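Local coordinates for FERM, RhoGEF and pleckstrin domain protein 2 (PDB 6D21) that probably activates the small GTPase RAC1 as a guanine nucleotide exchange factor, and whose FERM domain, the part described here, is linked to membrane targeting, at residues Q5-V8 with A14-F17; Y18-K23 with Q27-D32. One frame throughout, in Å; residues are numbered along the deposited sequence.

Contact 1. Residues Q5-V8 with A14-F17; sequences QIRV and AQEF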
ATOM      1  N   GLN A   5      -4.485 -10.638  23.585  1.00 46.64           N
ATOM      2  CA  GLN A   5      -3.783  -9.373  23.519  1.00 51.77           C
ATOM      3  C   GLN A   5      -3.005  -9.299  22.216  1.00 49.17           C
ATOM      4  O   GLN A   5      -2.072 -10.065  21.979  1.00 46.85           O
ATOM      5  CB  GLN A   5      -2.856  -9.198  24.715  1.00 55.75           C
ATOM      6  CG  GLN A   5      -2.190  -7.841  24.752  1.00 66.83           C
ATOM      7  CD  GLN A   5      -1.621  -7.521  26.110  1.00 76.77           C
ATOM      8  OE1 GLN A   5      -0.988  -8.365  26.747  1.00 87.90           O
ATOM      9  NE2 GLN A   5      -1.858  -6.303  26.573  1.00 80.15           N
ATOM     10  N   ILE A   6      -3.408  -8.370  21.363  1.00 42.11           N
ATOM     11  CA  ILE A   6      -2.855  -8.299  20.025  1.00 40.41           C
ATOM     12  C   ILE A   6      -2.106  -6.980  19.845  1.00 39.30           C
ATOM     13  O   ILE A   6      -2.547  -5.916  20.284  1.00 37.62           O
ATOM     14  CB  ILE A   6      -3.972  -8.496  18.970  1.00 44.52           C
ATOM     15  CG1 ILE A   6      -4.472  -9.949  19.021  1.00 50.18           C
ATOM     16  CG2 ILE A   6      -3.495  -8.165  17.581  1.00 32.24           C
ATOM     17  CD1 ILE A   6      -5.355 -10.351  17.862  1.00 49.23           C
ATOM     18  N   ARG A   7      -0.939  -7.090  19.231  1.00 34.48           N
ATOM     19  CA  ARG A   7      -0.030  -5.983  19.035  1.00 32.11           C
ATOM     20  C   ARG A   7      -0.172  -5.461  17.607  1.00 31.71           C
ATOM     21  O   ARG A   7      -0.007  -6.212  16.635  1.00 29.09           O
ATOM     22  CB  ARG A   7       1.402  -6.436  19.295  1.00 33.04           C
ATOM     23  CG  ARG A   7       2.468  -5.375  19.117  1.00 50.92           C
ATOM     24  CD  ARG A   7       3.776  -5.996  18.624  1.00 55.83           C
ATOM     25  NE  ARG A   7       4.230  -7.143  19.411  1.00 61.24           N
ATOM     26  CZ  ARG A   7       5.233  -7.110  20.282  1.00 62.70           C
ATOM     27  NH1 ARG A   7       5.902  -5.984  20.506  1.00 63.06           N
ATOM     28  NH2 ARG A   7       5.569  -8.213  20.926  1.00 58.88           N
ATOM     29  N   VAL A   8      -0.485  -4.181  17.474  1.00 28.61           N
ATOM     30  CA  VAL A   8      -0.646  -3.621  16.138  1.00 27.44           C
ATOM     31  C   VAL A   8       0.256  -2.414  15.936  1.00 28.22           C
ATOM     32  O   VAL A   8       0.220  -1.452  16.706  1.00 37.53           O
ATOM     33  CB  VAL A   8      -2.092  -3.207  15.863  1.00 32.99           C
ATOM     34  CG1 VAL A   8      -2.182  -2.491  14.517  1.00 25.28           C
ATOM     35  CG2 VAL A   8      -3.004  -4.429  15.902  1.00 28.28           C
ATOM     36  N   ALA A  14       4.514   3.344  15.512  1.00 51.67           N
ATOM     37  CA  ALA A  14       4.191   3.142  16.921  1.00 53.18           C
ATOM     38  C   ALA A  14       3.288   1.918  17.160  1.00 55.21           C
ATOM     39  O   ALA A  14       2.209   1.798  16.576  1.00 47.04           O
ATOM     40  CB  ALA A  14       3.528   4.392  17.478  1.00 51.10           C
ATOM     41  N   GLN A  15       3.718   1.025  18.045  1.00 52.32           N
ATOM     42  CA  GLN A  15       2.946  -0.174  18.353  1.00 47.67           C
ATOM     43  C   GLN A  15       2.060   0.003  19.579  1.00 50.93           C
ATOM     44  O   GLN A  15       2.528   0.397  20.652  1.00 49.38           O
ATOM     45  CB  GLN A  15       3.877  -1.370  18.578  1.00 49.79           C
ATOM     46  CG  GLN A  15       4.759  -1.712  17.390  1.00 45.68           C
ATOM     47  CD  GLN A  15       5.558  -2.974  17.631  1.00 53.85           C
ATOM     48  OE1 GLN A  15       5.565  -3.509  18.742  1.00 56.35           O
ATOM     49  NE2 GLN A  15       6.235  -3.460  16.597  1.00 54.74           N
ATOM     50  N   GLU A  16       0.782  -0.317  19.413  1.00 45.55           N
ATOM     51  CA  GLU A  16      -0.156  -0.359  20.525  1.00 49.55           C
ATOM     52  C   GLU A  16      -0.704  -1.767  20.740  1.00 49.39           C
ATOM     53  O   GLU A  16      -0.665  -2.606  19.834  1.00 33.20           O
ATOM     54  CB  GLU A  16      -1.306   0.611  20.292  1.00 53.80           C
ATOM     55  CG  GLU A  16      -0.880   2.063  20.282  1.00 62.33           C
ATOM     56  CD  GLU A  16      -1.820   2.938  21.072  1.00 69.08           C
ATOM     57  OE1 GLU A  16      -1.580   4.162  21.143  1.00 76.70           O
ATOM     58  OE2 GLU A  16      -2.801   2.396  21.626  1.00 67.22           O
ATOM     59  N   PHE A  17      -1.222  -2.013  21.942  1.00 49.83           N
ATOM     60  CA  PHE A  17      -1.771  -3.316  22.295  1.00 45.53           C
ATOM     61  C   PHE A  17      -3.281  -3.274  22.465  1.00 48.02           C
ATOM     62  O   PHE A  17      -3.835  -2.333  23.027  1.00 46.38           O
ATOM     63  CB  PHE A  17      -1.101  -3.852  23.563  1.00 46.76           C
ATOM     64  CG  PHE A  17       0.282  -4.350  23.319  1.00 56.55           C
ATOM     65  CD1 PHE A  17       1.343  -3.462  23.198  1.00 69.59           C
ATOM     66  CD2 PHE A  17       0.521  -5.702  23.149  1.00 58.85           C
ATOM     67  CE1 PHE A  17       2.623  -3.917  22.950  1.00 66.17           C
ATOM     68  CE2 PHE A  17       1.791  -6.160  22.900  1.00 63.34           C
ATOM     69  CZ  PHE A  17       2.848  -5.266  22.799  1.00 65.31           C
TER

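Contact 2. Residues Y18-K23 with Q27-D32; sequences YELESK and QLLLSD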
ATOM      1  N   TYR A  18      -3.933  -4.308  21.945  1.00 35.59           N
ATOM      2  CA  TYR A  18      -5.380  -4.389  21.911  1.00 35.96           C
ATOM      3  C   TYR A  18      -5.861  -5.633  22.606  1.00 38.42           C
ATOM      4  O   TYR A  18      -5.431  -6.734  22.274  1.00 44.51           O
ATOM      5  CB  TYR A  18      -5.875  -4.378  20.465  1.00 35.99           C
ATOM      6  CG  TYR A  18      -5.563  -3.089  19.776  1.00 34.99           C
ATOM      7  CD1 TYR A  18      -4.316  -2.870  19.216  1.00 30.64           C
ATOM      8  CD2 TYR A  18      -6.512  -2.075  19.706  1.00 32.01           C
ATOM      9  CE1 TYR A  18      -4.022  -1.684  18.602  1.00 29.13           C
ATOM     10  CE2 TYR A  18      -6.232  -0.891  19.103  1.00 30.21           C
ATOM     11  CZ  TYR A  18      -4.987  -0.698  18.543  1.00 32.13           C
ATOM     12  OH  TYR A  18      -4.701   0.486  17.923  1.00 33.06           O
ATOM     13  N   GLU A  19      -6.762  -5.458  23.567  1.00 43.26           N
ATOM     14  CA  GLU A  19      -7.341  -6.595  24.254  1.00 46.98           C
ATOM     15  C   GLU A  19      -8.689  -6.952  23.646  1.00 50.40           C
ATOM     16  O   GLU A  19      -9.584  -6.116  23.547  1.00 57.72           O
ATOM     17  CB  GLU A  19      -7.458  -6.306  25.749  1.00 60.61           C
ATOM     18  CG  GLU A  19      -6.201  -5.657  26.309  1.00 69.79           C
ATOM     19  CD  GLU A  19      -5.821  -6.191  27.664  1.00 82.03           C
ATOM     20  OE1 GLU A  19      -6.031  -5.488  28.678  1.00 88.62           O
ATOM     21  OE2 GLU A  19      -5.299  -7.322  27.705  1.00 93.93           O
ATOM     22  N   LEU A  20      -8.801  -8.206  23.217  1.00 46.73           N
ATOM     23  CA  LEU A  20      -9.969  -8.706  22.506  1.00 48.40           C
ATOM     24  C   LEU A  20     -10.318 -10.083  23.010  1.00 49.46           C
ATOM     25  O   LEU A  20      -9.447 -10.807  23.481  1.00 62.10           O
ATOM     26  CB  LEU A  20      -9.719  -8.774  21.000  1.00 47.96           C
ATOM     27  CG  LEU A  20      -9.794  -7.510  20.155  1.00 59.02           C
ATOM     28  CD1 LEU A  20      -8.470  -6.785  20.179  1.00 71.16           C
ATOM     29  CD2 LEU A  20     -10.191  -7.857  18.728  1.00 47.50           C
ATOM     30  N   GLU A  21     -11.584 -10.463  22.906  1.00 53.55           N
ATOM     31  CA  GLU A  21     -11.961 -11.818  23.285  1.00 63.94           C
ATOM     32  C   GLU A  21     -11.470 -12.793  22.220  1.00 57.79           C
ATOM     33  O   GLU A  21     -11.232 -12.403  21.079  1.00 54.13           O
ATOM     34  CB  GLU A  21     -13.473 -11.938  23.474  1.00 79.40           C
ATOM     35  CG  GLU A  21     -14.283 -11.549  22.249  1.00 91.43           C
ATOM     36  CD  GLU A  21     -15.692 -12.115  22.281  1.00111.44           C
ATOM     37  OE1 GLU A  21     -15.977 -12.964  23.155  1.00115.51           O
ATOM     38  OE2 GLU A  21     -16.513 -11.711  21.431  1.00119.35           O
ATOM     39  N   SER A  22     -11.319 -14.055  22.603  1.00 64.23           N
ATOM     40  CA  SER A  22     -10.809 -15.094  21.717  1.00 62.80           C
ATOM     41  C   SER A  22     -11.783 -15.434  20.578  1.00 68.51           C
ATOM     42  O   SER A  22     -11.427 -16.138  19.635  1.00 48.77           O
ATOM     43  CB  SER A  22     -10.493 -16.354  22.528  1.00 75.36           C
ATOM     44  OG  SER A  22     -10.210 -17.455  21.684  1.00 82.74           O
ATOM     45  N   LYS A  23     -13.014 -14.944  20.675  1.00 71.79           N
ATOM     46  CA  LYS A  23     -14.014 -15.186  19.644  1.00 67.43           C
ATOM     47  C   LYS A  23     -13.975 -14.113  18.556  1.00 60.35           C
ATOM     48  O   LYS A  23     -14.793 -14.139  17.634  1.00 60.10           O
ATOM     49  CB  LYS A  23     -15.421 -15.239  20.257  1.00 60.41           C
ATOM     50  CG  LYS A  23     -15.792 -16.535  20.962  1.00 69.47           C
ATOM     51  CD  LYS A  23     -17.291 -16.575  21.211  1.00 68.45           C
ATOM     52  CE  LYS A  23     -17.682 -17.453  22.405  1.00 83.75           C
ATOM     53  NZ  LYS A  23     -16.869 -18.693  22.560  1.00 86.81           N
ATOM     54  N   GLN A  27     -12.849  -8.126  11.950  1.00 30.80           N
ATOM     55  CA  GLN A  27     -13.535  -6.835  11.900  1.00 33.16           C
ATOM     56  C   GLN A  27     -13.486  -6.108  13.248  1.00 31.39           C
ATOM     57  O   GLN A  27     -13.368  -4.888  13.296  1.00 35.30           O
ATOM     58  CB  GLN A  27     -14.992  -7.018  11.474  1.00 38.03           C
ATOM     59  CG  GLN A  27     -15.725  -5.686  11.246  1.00 34.72           C
ATOM     60  CD  GLN A  27     -15.032  -4.817  10.201  1.00 40.58           C
ATOM     61  OE1 GLN A  27     -14.894  -5.212   9.045  1.00 47.50           O
ATOM     62  NE2 GLN A  27     -14.581  -3.636  10.610  1.00 45.57           N
ATOM     63  N   LEU A  28     -13.580  -6.873  14.333  1.00 32.59           N
ATOM     64  CA  LEU A  28     -13.520  -6.327  15.687  1.00 33.57           C
ATOM     65  C   LEU A  28     -12.170  -5.648  15.942  1.00 36.38           C
ATOM     66  O   LEU A  28     -12.121  -4.534  16.469  1.00 36.42           O
ATOM     67  CB  LEU A  28     -13.779  -7.432  16.724  1.00 35.93           C
ATOM     68  CG  LEU A  28     -13.952  -7.055  18.197  1.00 53.97           C
ATOM     69  CD1 LEU A  28     -15.025  -5.986  18.390  1.00 58.08           C
ATOM     70  CD2 LEU A  28     -14.269  -8.294  18.998  1.00 46.77           C
ATOM     71  N   LEU A  29     -11.079  -6.307  15.556  1.00 31.46           N
ATOM     72  CA  LEU A  29      -9.755  -5.723  15.719  1.00 30.31           C
ATOM     73  C   LEU A  29      -9.596  -4.449  14.867  1.00 31.31           C
ATOM     74  O   LEU A  29      -9.056  -3.448  15.334  1.00 30.75           O
ATOM     75  CB  LEU A  29      -8.676  -6.739  15.355  1.00 33.34           C
ATOM     76  CG  LEU A  29      -7.231  -6.242  15.430  1.00 29.03           C
ATOM     77  CD1 LEU A  29      -6.889  -5.804  16.863  1.00 32.77           C
ATOM     78  CD2 LEU A  29      -6.275  -7.324  14.941  1.00 29.01           C
ATOM     79  N   LEU A  30     -10.048  -4.507  13.613  1.00 27.40           N
ATOM     80  CA  LEU A  30     -10.032  -3.338  12.726  1.00 27.63           C
ATOM     81  C   LEU A  30     -10.780  -2.169  13.336  1.00 26.36           C
ATOM     82  O   LEU A  30     -10.285  -1.032  13.334  1.00 28.11           O
ATOM     83  CB  LEU A  30     -10.648  -3.668  11.362  1.00 37.30           C
ATOM     84  CG  LEU A  30      -9.819  -4.358  10.272  1.00 38.19           C
ATOM     85  CD1 LEU A  30     -10.741  -5.077   9.300  1.00 46.48           C
ATOM     86  CD2 LEU A  30      -8.962  -3.359   9.518  1.00 35.74           C
ATOM     87  N   SER A  31     -11.977  -2.446  13.848  1.00 27.91           N
ATOM     88  CA  SER A  31     -12.793  -1.400  14.455  1.00 33.46           C
ATOM     89  C   SER A  31     -12.118  -0.793  15.677  1.00 33.80           C
ATOM     90  O   SER A  31     -12.114   0.424  15.838  1.00 33.31           O
ATOM     91  CB  SER A  31     -14.170  -1.945  14.843  1.00 35.01           C
ATOM     92  OG  SER A  31     -14.866  -2.351  13.677  1.00 43.95           O
ATOM     93  N   ASP A  32     -11.557  -1.641  16.537  1.00 32.06           N
ATOM     94  CA  ASP A  32     -10.864  -1.165  17.725  1.00 31.00           C
ATOM     95  C   ASP A  32      -9.635  -0.326  17.365  1.00 33.72           C
ATOM     96  O   ASP A  32      -9.338   0.662  18.037  1.00 35.14           O
ATOM     97  CB  ASP A  32     -10.458  -2.340  18.621  1.00 32.39           C
ATOM     98  CG  ASP A  32     -11.644  -2.972  19.327  1.00 51.77           C
ATOM     99  OD1 ASP A  32     -12.755  -2.392  19.276  1.00 48.51           O
ATOM    100  OD2 ASP A  32     -11.467  -4.048  19.938  1.00 50.50           O
TER

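Contact 1. Residues Q5-V8 with A14-F17
The N-terminal beta hairpin of the ubiquitin-like lobe of the FERM domain pairs Arg7 with Phe17 and Val8 with Glu16, its two short strand segments running antiparallel at 164°. Val8 and Glu16 form the hydrogen-bonded pair: Val8 N reaches Glu16 O at 2.8 Å, nearly straight on the carbonyl, and Glu16 N returns to Val8 O at 3.0 Å. Arg7 and Phe17, the adjoining non-hydrogen-bonded pair, carry most of the side-chain contact. Arg7 lays its aliphatic part over one face of the Phe17 ring, a course set by a chi1 of 180° that turns CG away from the backbone N, and Arg7 CG makes a CH-pi contact 4.1 Å from the centroid of the Phe17 ring. The chain then bends, so that the guanidinium, tilted 54° to the ring, has Phe17 CZ over one face. At the guanidinium edge, Arg7 NH1 donates to Gln15 OE1 at 3.1 Å, a bond lying in the planes of both groups. Beside the ring, Gln5 CG meets the edge at Phe17 CD2, 3.8 Å away. Strand 76-81 flanks strand 3-9, touching Arg7 through Leu76, whereas Val8 lies on the other face of the sheet against Val33 of helix 26-36, whose Arg36 forms a salt bridge with Glu16.

Contact 2. Residues Y18-K23 with Q27-D32
Leu20, the residue most covered in this contact, projects from strand 18-21 toward the helical segment 27-32 and meets three of its residues. The branches divide the work. Leu20 CD2 lies against the helix backbone, 3.6 Å from Leu29 N, and also packs on Leu28 CG at 3.9 Å; Leu20 CD1 meets Leu29 CD1 at 3.8 Å, the two leucine side chains set roughly perpendicular to each other. Were Leu20 cut back to an alanine, both methyl branches would go, and Leu28 and Leu29 would probably be left facing a gap beside the strand. Leu29 has CG anti to its own N (chi1 178°), which carries CD1 to the strand, where it also touches Tyr18 CB.

Asp32, one turn beyond Leu28, points back at Leu20 from the helix, its OD2 3.9 Å from Leu20 CG. This is plain van der Waals contact: the charge is answered through OD1, which forms a salt bridge with Arg35. The Tyr18 ring and the Asp32 side chain run by each other in opposite senses, ring and carboxylate planes only 10° apart, and Tyr18 CE2 brings its edge to within 3.6 Å of Asp32 O.

No hydrogen bond joins the segments, whose axes approach to 9.7 Å at an angle of 149°, so the interface rests on side-chain packing. A helix that follows a hairpin and lies across one face of its mixed sheet is here the beta-beta-alpha opening of the ubiquitin-like beta-grasp fold, which forms the N-terminal lobe of the FERM domain.

Overall arrangement
Contacts 1 and 2 follow one another along the chain, their centres about 11 Å apart, and share strand 15-21: its beginning pairs with strand 3-9 in contact 1, and its later part packs under helix 26-36 in contact 2. The join is direct. Ile6 O lies 2.7 Å from Tyr18 N, a probable hydrogen bond that carries the strand pairing on, while Val8 CB packs 3.7 Å from Tyr18 CE1. Ile6 CG2 also reaches Leu29 CD2 at 3.9 Å, linking the first strand to the helix. Together they build the opening beta-beta-alpha part of the ubiquitin-like lobe, with strand 15-21 at one margin of its five-stranded mixed sheet.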